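Local coordinates for protein phosphoethanolamine N-methyltransferase 1 (Haemonchus contortus, PDB 4KRG) that probably catalyses the S-adenosylmethionine-dependent N-methylation of phosphoethanolamine, an early step on the nematode route to phosphocholine, at residues A[160-165]-A[190-195]; A[186-191]-A[263-268]; A[230-235]-A[333-338]. All coordinates share one frame; numbering follows the deposited sequence.

Interaction 1 (A[160-165]-A[190-195]); sequences ESCSEP and SLYIKL. With OPE (phosphoric acid mono-(2-amino-ethyl) ester), chain C.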
loop_
_atom_site.group_PDB
_atom_site.type_symbol
_atom_site.label_atom_id
_atom_site.label_comp_id
_atom_site.label_asym_id
_atom_site.label_seq_id
_atom_site.Cartn_x
_atom_site.Cartn_y
_atom_site.Cartn_z
ATOM N N GLU A 160 7.619 0.744 4.550
ATOM C CA GLU A 160 8.609 1.777 4.295
ATOM C C GLU A 160 8.041 3.178 4.464
ATOM O O GLU A 160 6.849 3.404 4.256
ATOM C CB GLU A 160 9.195 1.624 2.887
ATOM C CG GLU A 160 9.784 0.259 2.584
ATOM C CD GLU A 160 11.024 -0.055 3.415
ATOM O OE1 GLU A 160 11.701 0.898 3.867
ATOM O OE2 GLU A 160 11.328 -1.253 3.614
ATOM N N SER A 161 8.899 4.116 4.854
ATOM C CA SER A 161 8.535 5.522 4.831
ATOM C C SER A 161 8.581 5.943 3.378
ATOM O O SER A 161 9.657 6.001 2.769
ATOM C CB SER A 161 9.524 6.361 5.632
ATOM O OG SER A 161 9.524 5.968 6.987
ATOM N N CYS A 162 7.418 6.220 2.809
ATOM C CA CYS A 162 7.371 6.569 1.402
ATOM C C CYS A 162 7.301 8.079 1.211
ATOM O O CYS A 162 6.577 8.763 1.931
ATOM C CB CYS A 162 6.205 5.852 0.713
ATOM S SG CYS A 162 6.406 4.052 0.669
ATOM N N SER A 163 8.096 8.583 0.270
ATOM C CA SER A 163 8.112 9.996 -0.131
ATOM C C SER A 163 8.625 11.016 0.898
ATOM O O SER A 163 9.137 12.066 0.516
ATOM C CB SER A 163 6.754 10.433 -0.679
ATOM O OG SER A 163 6.482 9.790 -1.904
ATOM N N GLU A 164 8.487 10.717 2.187
ATOM C CA GLU A 164 8.910 11.638 3.240
ATOM C C GLU A 164 9.171 10.877 4.539
ATOM O O GLU A 164 8.713 9.746 4.698
ATOM C CB GLU A 164 7.826 12.684 3.485
ATOM C CG GLU A 164 6.627 12.148 4.243
ATOM C CD GLU A 164 5.500 13.152 4.366
ATOM O OE1 GLU A 164 5.222 13.601 5.497
ATOM O OE2 GLU A 164 4.886 13.487 3.332
ATOM N N PRO A 165 9.894 11.497 5.485
ATOM C CA PRO A 165 10.128 10.764 6.731
ATOM C C PRO A 165 8.829 10.512 7.484
ATOM O O PRO A 165 7.852 11.235 7.288
ATOM C CB PRO A 165 11.023 11.715 7.536
ATOM C CG PRO A 165 11.655 12.603 6.513
ATOM C CD PRO A 165 10.591 12.796 5.474
ATOM N N SER A 190 4.310 3.772 -4.990
ATOM C CA SER A 190 4.012 3.088 -6.246
ATOM C C SER A 190 5.198 2.271 -6.768
ATOM O O SER A 190 5.014 1.246 -7.427
ATOM C CB SER A 190 3.560 4.099 -7.293
ATOM O OG SER A 190 4.491 5.156 -7.391
ATOM N N LEU A 191 6.411 2.721 -6.463
ATOM C CA LEU A 191 7.620 2.057 -6.942
ATOM C C LEU A 191 7.840 0.715 -6.258
ATOM O O LEU A 191 8.323 -0.245 -6.866
ATOM C CB LEU A 191 8.836 2.950 -6.719
ATOM C CG LEU A 191 8.749 4.309 -7.406
ATOM C CD1 LEU A 191 10.051 5.071 -7.261
ATOM C CD2 LEU A 191 8.407 4.128 -8.864
ATOM N N TYR A 192 7.511 0.657 -4.977
ATOM C CA TYR A 192 7.634 -0.590 -4.258
ATOM C C TYR A 192 6.635 -1.594 -4.823
ATOM O O TYR A 192 7.005 -2.711 -5.156
ATOM C CB TYR A 192 7.426 -0.363 -2.768
ATOM C CG TYR A 192 8.577 0.344 -2.086
ATOM C CD1 TYR A 192 9.846 -0.226 -2.058
ATOM C CD2 TYR A 192 8.391 1.559 -1.435
ATOM C CE1 TYR A 192 10.898 0.401 -1.416
ATOM C CE2 TYR A 192 9.437 2.188 -0.784
ATOM C CZ TYR A 192 10.685 1.602 -0.782
ATOM O OH TYR A 192 11.730 2.225 -0.151
ATOM N N ILE A 193 5.379 -1.181 -4.966
ATOM C CA ILE A 193 4.341 -2.071 -5.494
ATOM C C ILE A 193 4.712 -2.591 -6.884
ATOM O O ILE A 193 4.653 -3.791 -7.138
ATOM C CB ILE A 193 2.961 -1.383 -5.565
ATOM C CG1 ILE A 193 2.544 -0.861 -4.188
ATOM C CG2 ILE A 193 1.917 -2.345 -6.106
ATOM C CD1 ILE A 193 1.424 0.172 -4.248
ATOM N N LYS A 194 5.112 -1.692 -7.776
ATOM C CA LYS A 194 5.461 -2.083 -9.140
ATOM C C LYS A 194 6.674 -3.006 -9.193
ATOM O O LYS A 194 6.690 -3.962 -9.962
ATOM C CB LYS A 194 5.656 -0.855 -10.036
ATOM C CG LYS A 194 4.362 -0.080 -10.292
ATOM C CD LYS A 194 4.520 0.999 -11.358
ATOM C CE LYS A 194 4.596 0.410 -12.760
ATOM N NZ LYS A 194 3.393 -0.401 -13.085
ATOM N N LEU A 195 7.683 -2.731 -8.372
ATOM C CA LEU A 195 8.864 -3.595 -8.340
ATOM C C LEU A 195 8.478 -5.004 -7.924
ATOM O O LEU A 195 8.880 -5.969 -8.548
ATOM C CB LEU A 195 9.933 -3.044 -7.397
ATOM C CG LEU A 195 11.143 -3.965 -7.200
ATOM C CD1 LEU A 195 11.773 -4.320 -8.537
ATOM C CD2 LEU A 195 12.169 -3.335 -6.284
HETATM C CA OPE C . 11.647 6.019 10.799
HETATM C CB OPE C . 12.330 5.020 11.673
HETATM O O1 OPE C . 11.431 8.825 10.214
HETATM O O2 OPE C . 10.920 7.619 8.142
HETATM O O3 OPE C . 13.207 8.556 8.464
HETATM O O4 OPE C . 12.437 6.597 9.826
HETATM N N OPE C . 13.069 3.971 11.020
HETATM P P OPE C . 12.006 7.932 9.139
#

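Interaction 2 (A[186-191]-A[263-268]); sequences YRFSSL and EQKTWD. With OPE (phosphoric acid mono-(2-amino-ethyl) ester), chain C.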
loop_
_atom_site.group_PDB
_atom_site.type_symbol
_atom_site.label_atom_id
_atom_site.label_comp_id
_atom_site.label_asym_id
_atom_site.label_seq_id
_atom_site.Cartn_x
_atom_site.Cartn_y
_atom_site.Cartn_z
ATOM N N TYR A 186 13.613 7.955 0.579
ATOM C CA TYR A 186 12.157 8.015 0.711
ATOM C C TYR A 186 11.512 7.881 -0.660
ATOM O O TYR A 186 11.275 8.871 -1.350
ATOM C CB TYR A 186 11.734 9.317 1.397
ATOM C CG TYR A 186 12.345 9.478 2.764
ATOM C CD1 TYR A 186 11.896 8.722 3.835
ATOM C CD2 TYR A 186 13.383 10.372 2.980
ATOM C CE1 TYR A 186 12.461 8.854 5.087
ATOM C CE2 TYR A 186 13.950 10.516 4.231
ATOM C CZ TYR A 186 13.484 9.756 5.276
ATOM O OH TYR A 186 14.045 9.887 6.519
ATOM N N ARG A 187 11.242 6.642 -1.056
ATOM C CA ARG A 187 10.737 6.358 -2.396
ATOM C C ARG A 187 9.227 6.539 -2.466
ATOM O O ARG A 187 8.560 6.591 -1.439
ATOM C CB ARG A 187 11.111 4.933 -2.807
ATOM C CG ARG A 187 12.612 4.660 -2.770
ATOM C CD ARG A 187 12.958 3.300 -3.334
ATOM N NE ARG A 187 14.405 3.113 -3.416
ATOM C CZ ARG A 187 15.149 2.586 -2.451
ATOM N NH1 ARG A 187 14.582 2.183 -1.329
ATOM N NH2 ARG A 187 16.459 2.467 -2.610
ATOM N N PHE A 188 8.691 6.636 -3.677
ATOM C CA PHE A 188 7.246 6.662 -3.862
ATOM C C PHE A 188 6.676 5.272 -3.611
ATOM O O PHE A 188 7.270 4.278 -4.023
ATOM C CB PHE A 188 6.897 7.066 -5.291
ATOM C CG PHE A 188 7.544 8.336 -5.743
ATOM C CD1 PHE A 188 7.725 9.396 -4.869
ATOM C CD2 PHE A 188 7.960 8.473 -7.055
ATOM C CE1 PHE A 188 8.319 10.572 -5.299
ATOM C CE2 PHE A 188 8.548 9.643 -7.494
ATOM C CZ PHE A 188 8.730 10.694 -6.614
ATOM N N SER A 189 5.522 5.212 -2.947
ATOM C CA SER A 189 4.850 3.947 -2.641
ATOM C C SER A 189 4.615 3.105 -3.883
ATOM O O SER A 189 4.705 1.881 -3.840
ATOM C CB SER A 189 3.508 4.214 -1.969
ATOM O OG SER A 189 2.771 5.171 -2.703
ATOM N N SER A 190 4.310 3.772 -4.990
ATOM C CA SER A 190 4.012 3.088 -6.246
ATOM C C SER A 190 5.198 2.271 -6.768
ATOM O O SER A 190 5.014 1.246 -7.427
ATOM C CB SER A 190 3.560 4.099 -7.293
ATOM O OG SER A 190 4.491 5.156 -7.391
ATOM N N LEU A 191 6.411 2.721 -6.463
ATOM C CA LEU A 191 7.620 2.057 -6.942
ATOM C C LEU A 191 7.840 0.715 -6.258
ATOM O O LEU A 191 8.323 -0.245 -6.866
ATOM C CB LEU A 191 8.836 2.950 -6.719
ATOM C CG LEU A 191 8.749 4.309 -7.406
ATOM C CD1 LEU A 191 10.051 5.071 -7.261
ATOM C CD2 LEU A 191 8.407 4.128 -8.864
ATOM N N GLU A 263 7.554 8.186 -14.829
ATOM C CA GLU A 263 6.133 8.027 -15.100
ATOM C C GLU A 263 5.298 8.504 -13.927
ATOM O O GLU A 263 4.249 9.097 -14.124
ATOM C CB GLU A 263 5.799 6.576 -15.459
ATOM C CG GLU A 263 6.406 6.122 -16.785
ATOM C CD GLU A 263 6.257 4.627 -17.045
ATOM O OE1 GLU A 263 5.819 3.885 -16.139
ATOM O OE2 GLU A 263 6.587 4.190 -18.168
ATOM N N GLN A 264 5.760 8.250 -12.706
ATOM C CA GLN A 264 5.074 8.764 -11.528
ATOM C C GLN A 264 5.022 10.280 -11.551
ATOM O O GLN A 264 3.972 10.873 -11.306
ATOM C CB GLN A 264 5.740 8.305 -10.232
ATOM C CG GLN A 264 5.059 8.853 -8.986
ATOM C CD GLN A 264 3.638 8.339 -8.815
ATOM O OE1 GLN A 264 3.427 7.219 -8.359
ATOM N NE2 GLN A 264 2.657 9.160 -9.181
ATOM N N LYS A 265 6.151 10.910 -11.855
ATOM C CA LYS A 265 6.208 12.370 -11.867
ATOM C C LYS A 265 5.218 13.010 -12.840
ATOM O O LYS A 265 4.651 14.061 -12.541
ATOM C CB LYS A 265 7.628 12.889 -12.125
ATOM C CG LYS A 265 8.570 12.853 -10.919
ATOM C CD LYS A 265 7.861 13.161 -9.594
ATOM C CE LYS A 265 7.370 14.602 -9.482
ATOM N NZ LYS A 265 6.540 14.789 -8.259
ATOM N N THR A 266 4.985 12.382 -13.990
ATOM C CA THR A 266 4.002 12.928 -14.925
ATOM C C THR A 266 2.585 12.841 -14.358
ATOM O O THR A 266 1.752 13.708 -14.622
ATOM C CB THR A 266 4.046 12.262 -16.317
ATOM O OG1 THR A 266 3.421 10.975 -16.262
ATOM C CG2 THR A 266 5.474 12.120 -16.807
ATOM N N TRP A 267 2.309 11.798 -13.586
ATOM C CA TRP A 267 0.999 11.660 -12.964
ATOM C C TRP A 267 0.790 12.674 -11.841
ATOM O O TRP A 267 -0.295 13.244 -11.707
ATOM C CB TRP A 267 0.752 10.219 -12.507
ATOM C CG TRP A 267 0.439 9.320 -13.667
ATOM C CD1 TRP A 267 1.158 8.241 -14.098
ATOM C CD2 TRP A 267 -0.664 9.449 -14.573
ATOM N NE1 TRP A 267 0.563 7.687 -15.204
ATOM C CE2 TRP A 267 -0.557 8.413 -15.517
ATOM C CE3 TRP A 267 -1.736 10.348 -14.669
ATOM C CZ2 TRP A 267 -1.482 8.244 -16.551
ATOM C CZ3 TRP A 267 -2.650 10.178 -15.689
ATOM C CH2 TRP A 267 -2.521 9.136 -16.617
ATOM N N ASP A 268 1.835 12.921 -11.057
ATOM C CA ASP A 268 1.785 13.985 -10.059
ATOM C C ASP A 268 1.421 15.321 -10.706
ATOM O O ASP A 268 0.628 16.082 -10.171
ATOM C CB ASP A 268 3.125 14.125 -9.334
ATOM C CG ASP A 268 3.564 12.849 -8.665
ATOM O OD1 ASP A 268 2.706 11.979 -8.396
ATOM O OD2 ASP A 268 4.778 12.721 -8.402
HETATM C CA OPE C . 11.647 6.019 10.799
HETATM C CB OPE C . 12.330 5.020 11.673
HETATM O O1 OPE C . 11.431 8.825 10.214
HETATM O O2 OPE C . 10.920 7.619 8.142
HETATM O O3 OPE C . 13.207 8.556 8.464
HETATM O O4 OPE C . 12.437 6.597 9.826
HETATM N N OPE C . 13.069 3.971 11.020
HETATM P P OPE C . 12.006 7.932 9.139
#

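Interaction 3 (A[230-235]-A[333-338]); sequences RQVHWL and YLYRTS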
loop_
_atom_site.group_PDB
_atom_site.type_symbol
_atom_site.label_atom_id
_atom_site.label_comp_id
_atom_site.label_asym_id
_atom_site.label_seq_id
_atom_site.Cartn_x
_atom_site.Cartn_y
_atom_site.Cartn_z
ATOM N N ARG A 230 1.636 8.128 4.450
ATOM C CA ARG A 230 2.708 7.585 3.610
ATOM C C ARG A 230 3.628 6.588 4.317
ATOM O O ARG A 230 4.701 6.259 3.810
ATOM C CB ARG A 230 3.531 8.717 2.985
ATOM C CG ARG A 230 2.782 9.507 1.917
ATOM C CD ARG A 230 3.493 10.813 1.597
ATOM N NE ARG A 230 3.137 11.325 0.275
ATOM C CZ ARG A 230 3.649 12.423 -0.266
ATOM N NH1 ARG A 230 4.537 13.149 0.405
ATOM N NH2 ARG A 230 3.271 12.799 -1.482
ATOM N N GLN A 231 3.211 6.122 5.489
ATOM C CA GLN A 231 3.826 4.956 6.107
ATOM C C GLN A 231 3.112 3.760 5.519
ATOM O O GLN A 231 2.019 3.396 5.958
ATOM C CB GLN A 231 3.639 4.991 7.615
ATOM C CG GLN A 231 4.437 6.094 8.273
ATOM C CD GLN A 231 5.917 5.838 8.182
ATOM O OE1 GLN A 231 6.422 4.884 8.771
ATOM N NE2 GLN A 231 6.624 6.672 7.422
ATOM N N VAL A 232 3.720 3.161 4.503
ATOM C CA VAL A 232 3.017 2.197 3.679
ATOM C C VAL A 232 3.609 0.810 3.852
ATOM O O VAL A 232 4.831 0.635 3.890
ATOM C CB VAL A 232 3.020 2.614 2.185
ATOM C CG1 VAL A 232 2.102 1.706 1.368
ATOM C CG2 VAL A 232 2.576 4.077 2.028
ATOM N N HIS A 233 2.734 -0.181 3.986
ATOM C CA HIS A 233 3.185 -1.562 4.084
ATOM C C HIS A 233 2.408 -2.509 3.176
ATOM O O HIS A 233 1.313 -2.186 2.703
ATOM C CB HIS A 233 3.254 -2.055 5.540
ATOM C CG HIS A 233 1.925 -2.223 6.215
ATOM N ND1 HIS A 233 1.662 -3.285 7.058
ATOM C CD2 HIS A 233 0.815 -1.455 6.224
ATOM C CE1 HIS A 233 0.439 -3.169 7.542
ATOM N NE2 HIS A 233 -0.100 -2.064 7.045
ATOM N N TRP A 234 3.016 -3.663 2.914
ATOM C CA TRP A 234 2.519 -4.615 1.933
ATOM C C TRP A 234 2.759 -6.022 2.432
ATOM O O TRP A 234 3.816 -6.312 2.987
ATOM C CB TRP A 234 3.276 -4.462 0.608
ATOM C CG TRP A 234 3.356 -3.065 0.090
ATOM C CD1 TRP A 234 2.461 -2.443 -0.729
ATOM C CD2 TRP A 234 4.398 -2.118 0.350
ATOM N NE1 TRP A 234 2.876 -1.165 -0.989
ATOM C CE2 TRP A 234 4.057 -0.937 -0.343
ATOM C CE3 TRP A 234 5.572 -2.145 1.104
ATOM C CZ2 TRP A 234 4.861 0.203 -0.298
ATOM C CZ3 TRP A 234 6.364 -1.008 1.148
ATOM C CH2 TRP A 234 6.006 0.146 0.448
ATOM N N LEU A 235 1.784 -6.895 2.226
ATOM C CA LEU A 235 1.994 -8.324 2.419
ATOM C C LEU A 235 1.989 -8.963 1.040
ATOM O O LEU A 235 1.073 -8.748 0.245
ATOM C CB LEU A 235 0.903 -8.935 3.295
ATOM C CG LEU A 235 1.109 -10.407 3.666
ATOM C CD1 LEU A 235 2.392 -10.586 4.448
ATOM C CD2 LEU A 235 -0.075 -10.906 4.478
ATOM N N TYR A 333 0.174 4.292 -9.768
ATOM C CA TYR A 333 0.576 5.687 -9.892
ATOM C C TYR A 333 -0.513 6.608 -9.390
ATOM O O TYR A 333 -0.236 7.682 -8.865
ATOM C CB TYR A 333 0.875 6.033 -11.345
ATOM C CG TYR A 333 2.104 5.369 -11.913
ATOM C CD1 TYR A 333 3.258 5.225 -11.156
ATOM C CD2 TYR A 333 2.110 4.892 -13.212
ATOM C CE1 TYR A 333 4.385 4.620 -11.684
ATOM C CE2 TYR A 333 3.227 4.290 -13.749
ATOM C CZ TYR A 333 4.363 4.155 -12.979
ATOM O OH TYR A 333 5.472 3.550 -13.520
ATOM N N LEU A 334 -1.757 6.182 -9.570
ATOM C CA LEU A 334 -2.905 7.001 -9.208
ATOM C C LEU A 334 -3.189 6.851 -7.714
ATOM O O LEU A 334 -3.603 7.794 -7.048
ATOM C CB LEU A 334 -4.108 6.639 -10.084
ATOM C CG LEU A 334 -3.737 6.607 -11.576
ATOM C CD1 LEU A 334 -4.904 6.249 -12.465
ATOM C CD2 LEU A 334 -3.146 7.917 -12.018
ATOM N N TYR A 335 -2.914 5.667 -7.186
ATOM C CA TYR A 335 -2.974 5.437 -5.746
ATOM C C TYR A 335 -1.989 6.349 -5.016
ATOM O O TYR A 335 -2.337 6.954 -4.000
ATOM C CB TYR A 335 -2.709 3.960 -5.450
ATOM C CG TYR A 335 -2.283 3.596 -4.037
ATOM C CD1 TYR A 335 -3.192 3.585 -2.987
ATOM C CD2 TYR A 335 -0.984 3.185 -3.779
ATOM C CE1 TYR A 335 -2.798 3.216 -1.705
ATOM C CE2 TYR A 335 -0.580 2.808 -2.510
ATOM C CZ TYR A 335 -1.486 2.827 -1.478
ATOM O OH TYR A 335 -1.073 2.446 -0.223
ATOM N N ARG A 336 -0.769 6.456 -5.535
ATOM C CA ARG A 336 0.219 7.359 -4.957
ATOM C C ARG A 336 -0.348 8.793 -4.882
ATOM O O ARG A 336 -0.245 9.452 -3.847
ATOM C CB ARG A 336 1.540 7.286 -5.753
ATOM C CG ARG A 336 2.718 8.180 -5.277
ATOM C CD ARG A 336 2.460 9.675 -5.504
ATOM N NE ARG A 336 3.572 10.471 -6.006
ATOM C CZ ARG A 336 4.534 10.981 -5.247
ATOM N NH1 ARG A 336 4.564 10.740 -3.943
ATOM N NH2 ARG A 336 5.479 11.716 -5.803
ATOM N N THR A 337 -0.934 9.284 -5.973
ATOM C CA THR A 337 -1.480 10.647 -5.971
ATOM C C THR A 337 -2.612 10.815 -4.963
ATOM O O THR A 337 -2.851 11.912 -4.468
ATOM C CB THR A 337 -1.965 11.105 -7.360
ATOM O OG1 THR A 337 -3.173 10.419 -7.703
ATOM C CG2 THR A 337 -0.906 10.838 -8.406
ATOM N N SER A 338 -3.316 9.731 -4.660
ATOM C CA SER A 338 -4.339 9.794 -3.618
ATOM C C SER A 338 -3.698 9.923 -2.242
ATOM O O SER A 338 -4.228 10.613 -1.370
ATOM C CB SER A 338 -5.265 8.582 -3.667
ATOM O OG SER A 338 -6.143 8.667 -4.773
HETATM O O HOH W 1 2.444 9.831 -2.228
#

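Interaction 1 (A[160-165]-A[190-195])
Glu160 and Tyr192 have CA atoms 8.9 Å apart where the end of strand 154-161 faces helix 189-198, and Cys162 lies almost as near to Ser190. The wide spacing is filled by one aromatic side chain. Tyr192 reaches from the helix to the strand end, and Glu160 and Cys162 meet its ring in two different ways. The Glu160 side chain crosses the tyrosine at about a right angle. Its CG sits over one ring face, toward the rim, 4.1 Å from the centroid of the Tyr192 ring. This is a CH-pi contact. Glu160 CB touches the same rim, 3.7 Å from Tyr192 CE2. The Glu160 chain then bends at chi2 (-66°), and its carboxylate turns to the backbone N atoms of Leu130, Met131 and Met132. The aliphatic part of the side chain is left to pack on the ring. Cys162 comes in at the ring edge, close to the ring plane. Its SG is 3.8 Å from Tyr192 CD2, a sulfur-aromatic contact. Strand 154-161 lies in the Rossmann-like sheet of the methyltransferase, parallel to strand 122-126 on one side and antiparallel to strand 231-240 on the other. Trp234 of that antiparallel strand also meets the Tyr192 ring. The tyrosine hydroxyl is bonded to Arg187 NH1, which fixes the far end of the buried side chain. Ser161 points away from the helix and serves the substrate pocket instead. Its OG donates a very short bond of 2.5 Å to phosphate atom O2 of phosphoethanolamine, and Gln231 NE2 is also bonded to this OG. Pro165 closes in on the same phosphate, with its CA 3.5 Å from O2 of the ligand.

Interaction 2 (A[186-191]-A[263-268])
Ser190 OG donates a short hydrogen bond to Gln264 OE1, 2.5 Å away. This bond ties the beginning of helix 189-198, which comes after strand 154-161 of the Rossmann-like methyltransferase domain, to helix 249-271, which comes after strand 231-240. The hydroxyl lies in the carbonyl plane of the amide and uses a lone pair of OE1, with a C=O...OG angle of 145°. The Gln264 chain leaves with CG anti to the backbone N (chi1 179°). This first torsion lays CG against Phe188, beside CB, and the bend at chi2 turns the amide to the serine. Gln264 CG is 3.5 Å from Phe188 CD2, the closest carbon pair here. The phenylalanine ring and the amide stand nearly perpendicular, with planes 86° apart. Lys265 adds a looser touch at the end of the ring, where its CD is 4.0 Å from Phe188 CZ. The next shell holds these groups in place. Gln264 NE2 is hydrogen-bonded to the backbone O of Tyr333 and gives a further, weak bond to Asp268 OD1 one turn on. With both ends of the amide engaged, its rotation is fixed. The bent Lys265 chain carries NZ to Asp268 OD2, a salt bridge of 2.7 Å on the anti side of the carboxylate. The same OD2 also pairs with Arg336, so it is shared by two cations. Arg336 in turn makes a cation-pi contact with Phe188. At the other end of 186-191 the chain reaches the substrate pocket. The Tyr186 hydroxyl is hydrogen-bonded to Asn182 ND2. Phosphate atom O3 of phosphoethanolamine lies at the Tyr186 ring edge, in the ring plane, and accepts a hydrogen bond of 2.5 Å from Tyr186 OH.

Interaction 3 (A[230-235]-A[333-338])
Arg230 approaches Arg336 just before strand 231-240 begins, and Val232, inside the strand, then meets Tyr335. The contact joins strand 231-240, antiparallel neighbour of strand 154-161, to helix 332-345 from the later half of this di-domain methyltransferase. Arg230 comes first. Its chain is extended from CG to NE (chi2 165°), which carries the guanidinium to the helix although the CB is not aimed at it. Arg230 NH2 and Arg336 NH1 are 3.5 Å apart. Both are donors, so they do not bond each other. The two guanidinium planes are 24° apart and the groups meet obliquely. A water mediates between them. It accepts from Arg230 NE at 3.0 Å and from Arg336 NH1 at 2.9 Å, lying in the plane of the Arg336 guanidinium at its edge. It donates a longer bond to the backbone O of Arg336. The like charges are probably eased because both guanidinium groups have carboxylate partners, Glu164 for Arg230 and Asp268 for Arg336. Arg230 NH2 is also bonded to Thr340 OG1 further along the helix. Val232 follows and points at the helix. The valine and tyrosine side chains slide past each other in opposite directions, and the touch is made at their ends. Val232 CG1 is 3.6 Å from Tyr335 OH. That hydroxyl is hydrogen-bonded to Ser216 OG, so its polar need is met beside the apolar methyl. The methyl is placed by chi1 of -171°, with CG1 anti to the backbone N. Two residues on, Trp234 lies under the same methyl: Val232 CG1 sits 3.2 Å above the plane of the Trp234 ring, toward its rim.

Overall arrangement
From the N terminus, interaction 1 closes the shortest loop. The chain leaves strand 154-161, lines the phosphoethanolamine pocket and returns as helix 189-198. Interaction 2 starts on the end of that loop, sharing Ser190 and Leu191, and spans strand 231-240 to reach helix 249-271. Interaction 3 opens within that span and closes on helix 332-345, so interactions 2 and 3 cross, while 1 and 3 run in series. Glu263 OE1 and Tyr333 OH link the last two contacts. Interactions 1 and 3 join neighbouring strands 154-161 and 231-240 to helices 189-198 and 332-345, and interaction 2 joins helix 189-198 to helix 249-271.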